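Local coordinates for protein VP2 (Primate bocaparvovirus 1, PDB 7L0Y) that self-assembles, in sixty copies, into the T=1 icosahedral capsid that forms the shell of human bocavirus 1, at residues 84-87 with 88-91; 135-138 with 139-143; 389-392 with 393-396. One frame throughout, in Å; residues are numbered along the deposited sequence.

Contacts 1 and 3 touch, although some 300 residues separate them along the chain, and their centres are 13 Å apart. Pro85 CD lies 3.4 Å from Arg392 NH2, and the indole of Trp88 packs against the backbone of the 391-394 turn, with CZ2 3.5 Å from Thr391 C. The start of helix 85-94 thus leans on the 391-394 turn. Contact 2 stands apart, where a barrel strand runs into its loop: its centre is 32 Å from that of contact 1 and 25 Å from that of contact 3, with nearest atoms about 21 Å and 13 Å away. All three are structural, and each has neighbours in other subunits of the capsid.

Contact 1. Residues 84-87 with 88-91; sequences SPQD and WQRL
Trp88 N reaches back to Ser84 O at 2.8 Å, the first rung of a ladder of backbone hydrogen bonds. Gln89 N follows to Pro85 O (3.0 Å), Arg90 N to Gln86 O (3.0 Å) and Leu91 N to Asp87 O (2.9 Å), each spanning four residues.

A side-chain bond closes the start of this ladder. Ser84 OG accepts from Asp87 N at 3.1 Å with an N-H...O angle of 161°, so the hydroxyl occupies the N-cap and takes up a first-turn N-H that has no helical carbonyl before it. Pro85, having no N-H to satisfy, suits the position that follows.

Among the side chains, Gln86 and Gln89 meet one turn apart. The Gln86 chain leaves with CG anti to the backbone N (chi1 -179°), then bends at chi2, which brings its amide back toward Gln89. Their OE1 atoms come to 3.4 Å, two acceptors side by side, with the amide planes 37° apart. Gln89 NE2 donates to His474 O of its own chain and to Glu471 O of a second subunit. Trp88 rests CB on Ser84 O at 3.4 Å, but its indole leads away from the first turn to meet the Tyr79 ring and give NE1 to Met509 O.

Charge plays little part within the turn: Asp87 OD1 and Arg90 NH1 stay 5.9 Å apart. Asp87 bonds Ser24 through OD2, while the extended Arg90 gives NH2 to Tyr463 O of the second subunit and makes a cation-pi contact with that tyrosine. This is a serine-capped helix start, and its place between barrel strands 71-74 and 95-118 is consistent with helix A of the parvovirus capsid fold, which lies at a subunit interface.

Contact 2. Residues 135-138 with 139-143; sequences FCDG and EHAYP
Asp137 OD2 accepts from Tyr142 N at 3.0 Å, and its partner oxygen OD1 accepts from Ala141 N at 3.1 Å. The carboxylate straddles two successive N-H groups, each oxygen using its syn lone pair, the one on the side of the other oxygen. The bond from Tyr142 N is the more bent of the two, with an angle of 140° at hydrogen. Asp137 is buried, and these bonds fix the rotation of its carboxylate; they would be expected to favour the ionised form, although the acidic conditions of the sample leave its state open.

The aspartate lies near the end of strand 132-137, which pairs with strands 424-429 and 208-210. That order, with 71-74 beyond 424-429, is consistent with the CHEF sheet of the viral jelly roll, so 139-143 would open its EF loop. His140 takes a left-handed backbone conformation, where the chain bends back round the aspartate. Cys136, still on the strand, makes backbone hydrogen bonds to another subunit.

Tyr142 presents its ring edge to the aspartate, with CD2 3.4 Å from Asp137 OD2 and the carboxylate and ring planes 74° apart. Tyr142 CG lies beside its backbone N (chi1 -67°), placing the ring past the carboxylate and bringing CE2 within 4.5 Å of Phe135 CE1, a loose apolar touch. The tyrosine hydroxyl is bonded to Leu201 O, while the Phe135 ring stacks on His207 and meets Trp71 edge-to-face. The His140 ring has Gly138 C over one face, toward its rim, and its CD2 comes to 3.5 Å from Gly138 O. Lys466 of a third subunit packs on Ala141 and Tyr142.

Contact 3. Residues 389-392 with 393-396; sequences PITR and ENPI
Thr391 and Asn394 stand at about a right angle, facing each other across a tight turn. Thr391 OG1 is directed at Asn394 OD1, 2.9 Å away, though the amide oxygen is placed too close to its surroundings for this bond to be more than doubtful. The same hydroxyl, set between the backbone N and the carbonyl carbon (chi1 60°), reaches forward to Glu393 N at 3.3 Å, a weak bond that makes a marginal ST turn. Asn394 N donates to Thr391 O at 3.3 Å, the bond that closes the turn. Residues 391-394 form a type I beta turn, within the long excursion between strands 215-232 and 424-429, consistent with the GH loop of the parvovirus barrel. Ile390 crosses Asn394 at a slant, with CB 4.1 Å from Asn394 CB, and its other contacts include Tyr79.

The side chains of Arg392 and Glu393 also cross obliquely. Glu393 bends at chi2, laying its carboxylate back over Arg392 with CD 3.7 Å from Arg392 C. OE2 comes to the guanidinium edge, 3.8 Å from NH1, a long salt bridge with the two planes 78° apart. The extended arginine has firmer partners in Asp156, through NH2, and Phe83 O, through NE; Glu393 O accepts from Arg247 of a third subunit.

Contact 1. Residues 84-87 with 88-91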
loop_
_atom_site.group_PDB
_atom_site.type_symbol
_atom_site.label_atom_id
_atom_site.label_comp_id
_atom_site.label_asym_id
_atom_site.label_seq_id
_atom_site.Cartn_x
_atom_site.Cartn_y
_atom_site.Cartn_z
ATOM N N SER A 84 48.520 -85.131 19.620
ATOM C CA SER A 84 49.771 -85.811 19.400
ATOM C C SER A 84 50.528 -85.881 20.714
ATOM O O SER A 84 50.252 -85.124 21.641
ATOM C CB SER A 84 50.598 -85.095 18.340
ATOM O OG SER A 84 51.019 -83.818 18.757
ATOM N N PRO A 85 51.471 -86.806 20.833
ATOM C CA PRO A 85 52.301 -86.827 22.043
ATOM C C PRO A 85 52.983 -85.499 22.316
ATOM O O PRO A 85 53.140 -85.111 23.474
ATOM C CB PRO A 85 53.304 -87.939 21.738
ATOM C CG PRO A 85 52.616 -88.786 20.772
ATOM C CD PRO A 85 51.781 -87.922 19.932
ATOM N N GLN A 86 53.393 -84.794 21.267
ATOM C CA GLN A 86 53.948 -83.459 21.421
ATOM C C GLN A 86 52.926 -82.502 22.008
ATOM O O GLN A 86 53.206 -81.785 22.970
ATOM C CB GLN A 86 54.424 -82.956 20.065
ATOM C CG GLN A 86 55.047 -81.590 20.068
ATOM C CD GLN A 86 56.315 -81.546 20.864
ATOM O OE1 GLN A 86 56.361 -80.982 21.950
ATOM N NE2 GLN A 86 57.349 -82.182 20.346
ATOM N N ASP A 87 51.733 -82.474 21.428
ATOM C CA ASP A 87 50.714 -81.541 21.874
ATOM C C ASP A 87 50.224 -81.887 23.267
ATOM O O ASP A 87 49.900 -80.997 24.056
ATOM C CB ASP A 87 49.568 -81.532 20.877
ATOM C CG ASP A 87 49.965 -80.922 19.554
ATOM O OD1 ASP A 87 51.001 -80.229 19.498
ATOM O OD2 ASP A 87 49.241 -81.132 18.560
ATOM N N TRP A 88 50.164 -83.175 23.586
ATOM C CA TRP A 88 49.776 -83.579 24.926
ATOM C C TRP A 88 50.818 -83.158 25.946
ATOM O O TRP A 88 50.476 -82.688 27.035
ATOM C CB TRP A 88 49.566 -85.086 24.971
ATOM C CG TRP A 88 49.161 -85.564 26.307
ATOM C CD1 TRP A 88 49.946 -86.153 27.230
ATOM C CD2 TRP A 88 47.857 -85.492 26.872
ATOM N NE1 TRP A 88 49.223 -86.453 28.341
ATOM C CE2 TRP A 88 47.930 -86.057 28.145
ATOM C CE3 TRP A 88 46.631 -85.008 26.418
ATOM C CZ2 TRP A 88 46.828 -86.153 28.977
ATOM C CZ3 TRP A 88 45.543 -85.105 27.242
ATOM C CH2 TRP A 88 45.645 -85.673 28.506
ATOM N N GLN A 89 52.093 -83.339 25.616
ATOM C CA GLN A 89 53.169 -82.856 26.471
ATOM C C GLN A 89 53.019 -81.373 26.740
ATOM O O GLN A 89 53.139 -80.921 27.878
ATOM C CB GLN A 89 54.515 -83.105 25.807
ATOM C CG GLN A 89 55.709 -82.935 26.716
ATOM C CD GLN A 89 56.991 -82.873 25.940
ATOM O OE1 GLN A 89 56.967 -82.769 24.723
ATOM N NE2 GLN A 89 58.113 -82.984 26.622
ATOM N N ARG A 90 52.764 -80.602 25.696
ATOM C CA ARG A 90 52.657 -79.165 25.859
ATOM C C ARG A 90 51.448 -78.802 26.699
ATOM O O ARG A 90 51.490 -77.854 27.485
ATOM C CB ARG A 90 52.583 -78.504 24.493
ATOM C CG ARG A 90 52.716 -77.029 24.551
ATOM C CD ARG A 90 52.790 -76.491 23.178
ATOM N NE ARG A 90 53.237 -75.117 23.185
ATOM C CZ ARG A 90 53.598 -74.462 22.098
ATOM N NH1 ARG A 90 53.540 -75.067 20.926
ATOM N NH2 ARG A 90 54.023 -73.213 22.186
ATOM N N LEU A 91 50.362 -79.552 26.546
ATOM C CA LEU A 91 49.169 -79.303 27.336
ATOM C C LEU A 91 49.427 -79.556 28.813
ATOM O O LEU A 91 49.067 -78.740 29.663
ATOM C CB LEU A 91 48.038 -80.189 26.834
ATOM C CG LEU A 91 46.679 -80.055 27.501
ATOM C CD1 LEU A 91 46.065 -78.733 27.134
ATOM C CD2 LEU A 91 45.802 -81.211 27.119
#

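Contact 2. Residues 135-138 with 139-143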
loop_
_atom_site.group_PDB
_atom_site.type_symbol
_atom_site.label_atom_id
_atom_site.label_comp_id
_atom_site.label_asym_id
_atom_site.label_seq_id
_atom_site.Cartn_x
_atom_site.Cartn_y
_atom_site.Cartn_z
ATOM N N PHE A 135 23.646 -90.737 10.797
ATOM C CA PHE A 135 22.975 -89.829 11.703
ATOM C C PHE A 135 23.709 -89.851 13.026
ATOM O O PHE A 135 24.338 -90.843 13.392
ATOM C CB PHE A 135 21.501 -90.185 11.899
ATOM C CG PHE A 135 21.283 -91.389 12.731
ATOM C CD1 PHE A 135 20.944 -91.263 14.060
ATOM C CD2 PHE A 135 21.478 -92.640 12.213
ATOM C CE1 PHE A 135 20.758 -92.359 14.834
ATOM C CE2 PHE A 135 21.296 -93.735 12.986
ATOM C CZ PHE A 135 20.936 -93.593 14.295
ATOM N N CYS A 136 23.631 -88.735 13.728
ATOM C CA CYS A 136 24.126 -88.610 15.082
ATOM C C CYS A 136 22.952 -88.797 16.022
ATOM O O CYS A 136 21.865 -88.275 15.770
ATOM C CB CYS A 136 24.787 -87.247 15.292
ATOM S SG CYS A 136 25.520 -86.937 16.907
ATOM N N ASP A 137 23.163 -89.539 17.092
ATOM C CA ASP A 137 22.162 -89.652 18.136
ATOM C C ASP A 137 22.611 -88.705 19.240
ATOM O O ASP A 137 23.449 -89.055 20.070
ATOM C CB ASP A 137 22.068 -91.094 18.616
ATOM C CG ASP A 137 20.938 -91.323 19.591
ATOM O OD1 ASP A 137 20.097 -90.421 19.776
ATOM O OD2 ASP A 137 20.913 -92.403 20.204
ATOM N N GLY A 138 22.013 -87.522 19.280
ATOM C CA GLY A 138 22.416 -86.525 20.245
ATOM C C GLY A 138 21.471 -86.485 21.417
ATOM O O GLY A 138 21.808 -86.006 22.500
ATOM N N GLU A 139 20.276 -87.009 21.196
ATOM C CA GLU A 139 19.289 -87.154 22.246
ATOM C C GLU A 139 19.566 -88.353 23.123
ATOM O O GLU A 139 18.937 -88.488 24.174
ATOM C CB GLU A 139 17.904 -87.286 21.628
ATOM C CG GLU A 139 17.436 -86.057 20.893
ATOM C CD GLU A 139 16.132 -86.301 20.166
ATOM O OE1 GLU A 139 15.733 -87.478 20.055
ATOM O OE2 GLU A 139 15.505 -85.319 19.713
ATOM N N HIS A 140 20.494 -89.214 22.713
ATOM C CA HIS A 140 20.761 -90.468 23.400
ATOM C C HIS A 140 19.479 -91.275 23.531
ATOM O O HIS A 140 19.187 -91.868 24.568
ATOM C CB HIS A 140 21.421 -90.213 24.747
ATOM C CG HIS A 140 22.683 -89.421 24.638
ATOM N ND1 HIS A 140 23.837 -89.936 24.090
ATOM C CD2 HIS A 140 22.961 -88.137 24.963
ATOM C CE1 HIS A 140 24.778 -89.011 24.102
ATOM N NE2 HIS A 140 24.273 -87.910 24.624
ATOM N N ALA A 141 18.705 -91.280 22.451
ATOM C CA ALA A 141 17.456 -92.014 22.380
ATOM C C ALA A 141 17.667 -93.496 22.141
ATOM O O ALA A 141 16.724 -94.274 22.276
ATOM C CB ALA A 141 16.583 -91.425 21.276
ATOM N N TYR A 142 18.871 -93.895 21.802
ATOM C CA TYR A 142 19.226 -95.273 21.571
ATOM C C TYR A 142 20.299 -95.700 22.552
ATOM O O TYR A 142 20.974 -94.858 23.149
ATOM C CB TYR A 142 19.726 -95.463 20.136
ATOM C CG TYR A 142 18.662 -95.255 19.101
ATOM C CD1 TYR A 142 17.811 -96.284 18.750
ATOM C CD2 TYR A 142 18.507 -94.035 18.471
ATOM C CE1 TYR A 142 16.842 -96.109 17.815
ATOM C CE2 TYR A 142 17.541 -93.850 17.527
ATOM C CZ TYR A 142 16.710 -94.894 17.199
ATOM O OH TYR A 142 15.729 -94.735 16.256
ATOM N N PRO A 143 20.457 -97.002 22.780
ATOM C CA PRO A 143 21.551 -97.469 23.635
ATOM C C PRO A 143 22.882 -96.918 23.169
ATOM O O PRO A 143 23.131 -96.784 21.971
ATOM C CB PRO A 143 21.489 -98.987 23.479
ATOM C CG PRO A 143 20.088 -99.255 23.134
ATOM C CD PRO A 143 19.612 -98.115 22.321
#

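Contact 3. Residues 389-392 with 393-396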
loop_
_atom_site.group_PDB
_atom_site.type_symbol
_atom_site.label_atom_id
_atom_site.label_comp_id
_atom_site.label_asym_id
_atom_site.label_seq_id
_atom_site.Cartn_x
_atom_site.Cartn_y
_atom_site.Cartn_z
ATOM N N PRO A 389 44.726 -89.410 37.876
ATOM C CA PRO A 389 45.497 -88.695 36.853
ATOM C C PRO A 389 45.306 -89.350 35.499
ATOM O O PRO A 389 45.622 -90.522 35.313
ATOM C CB PRO A 389 46.941 -88.831 37.346
ATOM C CG PRO A 389 46.813 -89.164 38.791
ATOM C CD PRO A 389 45.603 -90.018 38.884
ATOM N N ILE A 390 44.870 -88.584 34.546
ATOM C CA ILE A 390 44.550 -89.147 33.246
ATOM C C ILE A 390 45.722 -88.942 32.308
ATOM O O ILE A 390 46.377 -87.898 32.310
ATOM C CB ILE A 390 43.242 -88.562 32.677
ATOM C CG1 ILE A 390 43.279 -87.036 32.600
ATOM C CG2 ILE A 390 42.065 -89.047 33.476
ATOM C CD1 ILE A 390 43.500 -86.497 31.230
ATOM N N THR A 391 46.009 -89.972 31.530
ATOM C CA THR A 391 47.030 -89.923 30.507
ATOM C C THR A 391 46.386 -89.627 29.163
ATOM O O THR A 391 45.174 -89.469 29.036
ATOM C CB THR A 391 47.809 -91.235 30.446
ATOM O OG1 THR A 391 46.915 -92.309 30.143
ATOM C CG2 THR A 391 48.484 -91.512 31.761
ATOM N N ARG A 392 47.231 -89.563 28.144
ATOM C CA ARG A 392 46.756 -89.353 26.788
ATOM C C ARG A 392 45.978 -90.567 26.285
ATOM O O ARG A 392 45.203 -90.471 25.329
ATOM C CB ARG A 392 47.963 -89.035 25.917
ATOM C CG ARG A 392 47.701 -88.801 24.485
ATOM C CD ARG A 392 48.984 -88.456 23.784
ATOM N NE ARG A 392 48.803 -88.480 22.347
ATOM C CZ ARG A 392 49.013 -89.556 21.605
ATOM N NH1 ARG A 392 49.436 -90.672 22.167
ATOM N NH2 ARG A 392 48.820 -89.509 20.304
ATOM N N GLU A 393 46.150 -91.712 26.938
ATOM C CA GLU A 393 45.478 -92.931 26.517
ATOM C C GLU A 393 44.192 -93.200 27.282
ATOM O O GLU A 393 43.598 -94.265 27.106
ATOM C CB GLU A 393 46.440 -94.109 26.640
ATOM C CG GLU A 393 47.547 -94.052 25.614
ATOM C CD GLU A 393 48.639 -93.078 25.993
ATOM O OE1 GLU A 393 48.529 -92.473 27.079
ATOM O OE2 GLU A 393 49.584 -92.888 25.196
ATOM N N ASN A 394 43.762 -92.280 28.131
ATOM C CA ASN A 394 42.530 -92.470 28.872
ATOM C C ASN A 394 41.324 -92.039 28.043
ATOM O O ASN A 394 41.434 -91.194 27.152
ATOM C CB ASN A 394 42.575 -91.678 30.172
ATOM C CG ASN A 394 43.562 -92.240 31.150
ATOM O OD1 ASN A 394 44.504 -91.580 31.537
ATOM N ND2 ASN A 394 43.325 -93.447 31.596
ATOM N N PRO A 395 40.165 -92.628 28.304
ATOM C CA PRO A 395 38.916 -92.079 27.772
ATOM C C PRO A 395 38.630 -90.708 28.350
ATOM O O PRO A 395 38.983 -90.403 29.489
ATOM C CB PRO A 395 37.868 -93.091 28.236
ATOM C CG PRO A 395 38.627 -94.336 28.429
ATOM C CD PRO A 395 39.969 -93.948 28.915
ATOM N N ILE A 396 37.970 -89.879 27.552
ATOM C CA ILE A 396 37.664 -88.524 27.989
ATOM C C ILE A 396 36.426 -88.512 28.874
ATOM O O ILE A 396 36.483 -88.141 30.051
ATOM C CB ILE A 396 37.502 -87.590 26.781
ATOM C CG1 ILE A 396 38.784 -87.567 25.964
ATOM C CG2 ILE A 396 37.172 -86.197 27.242
ATOM C CD1 ILE A 396 38.649 -86.857 24.664
#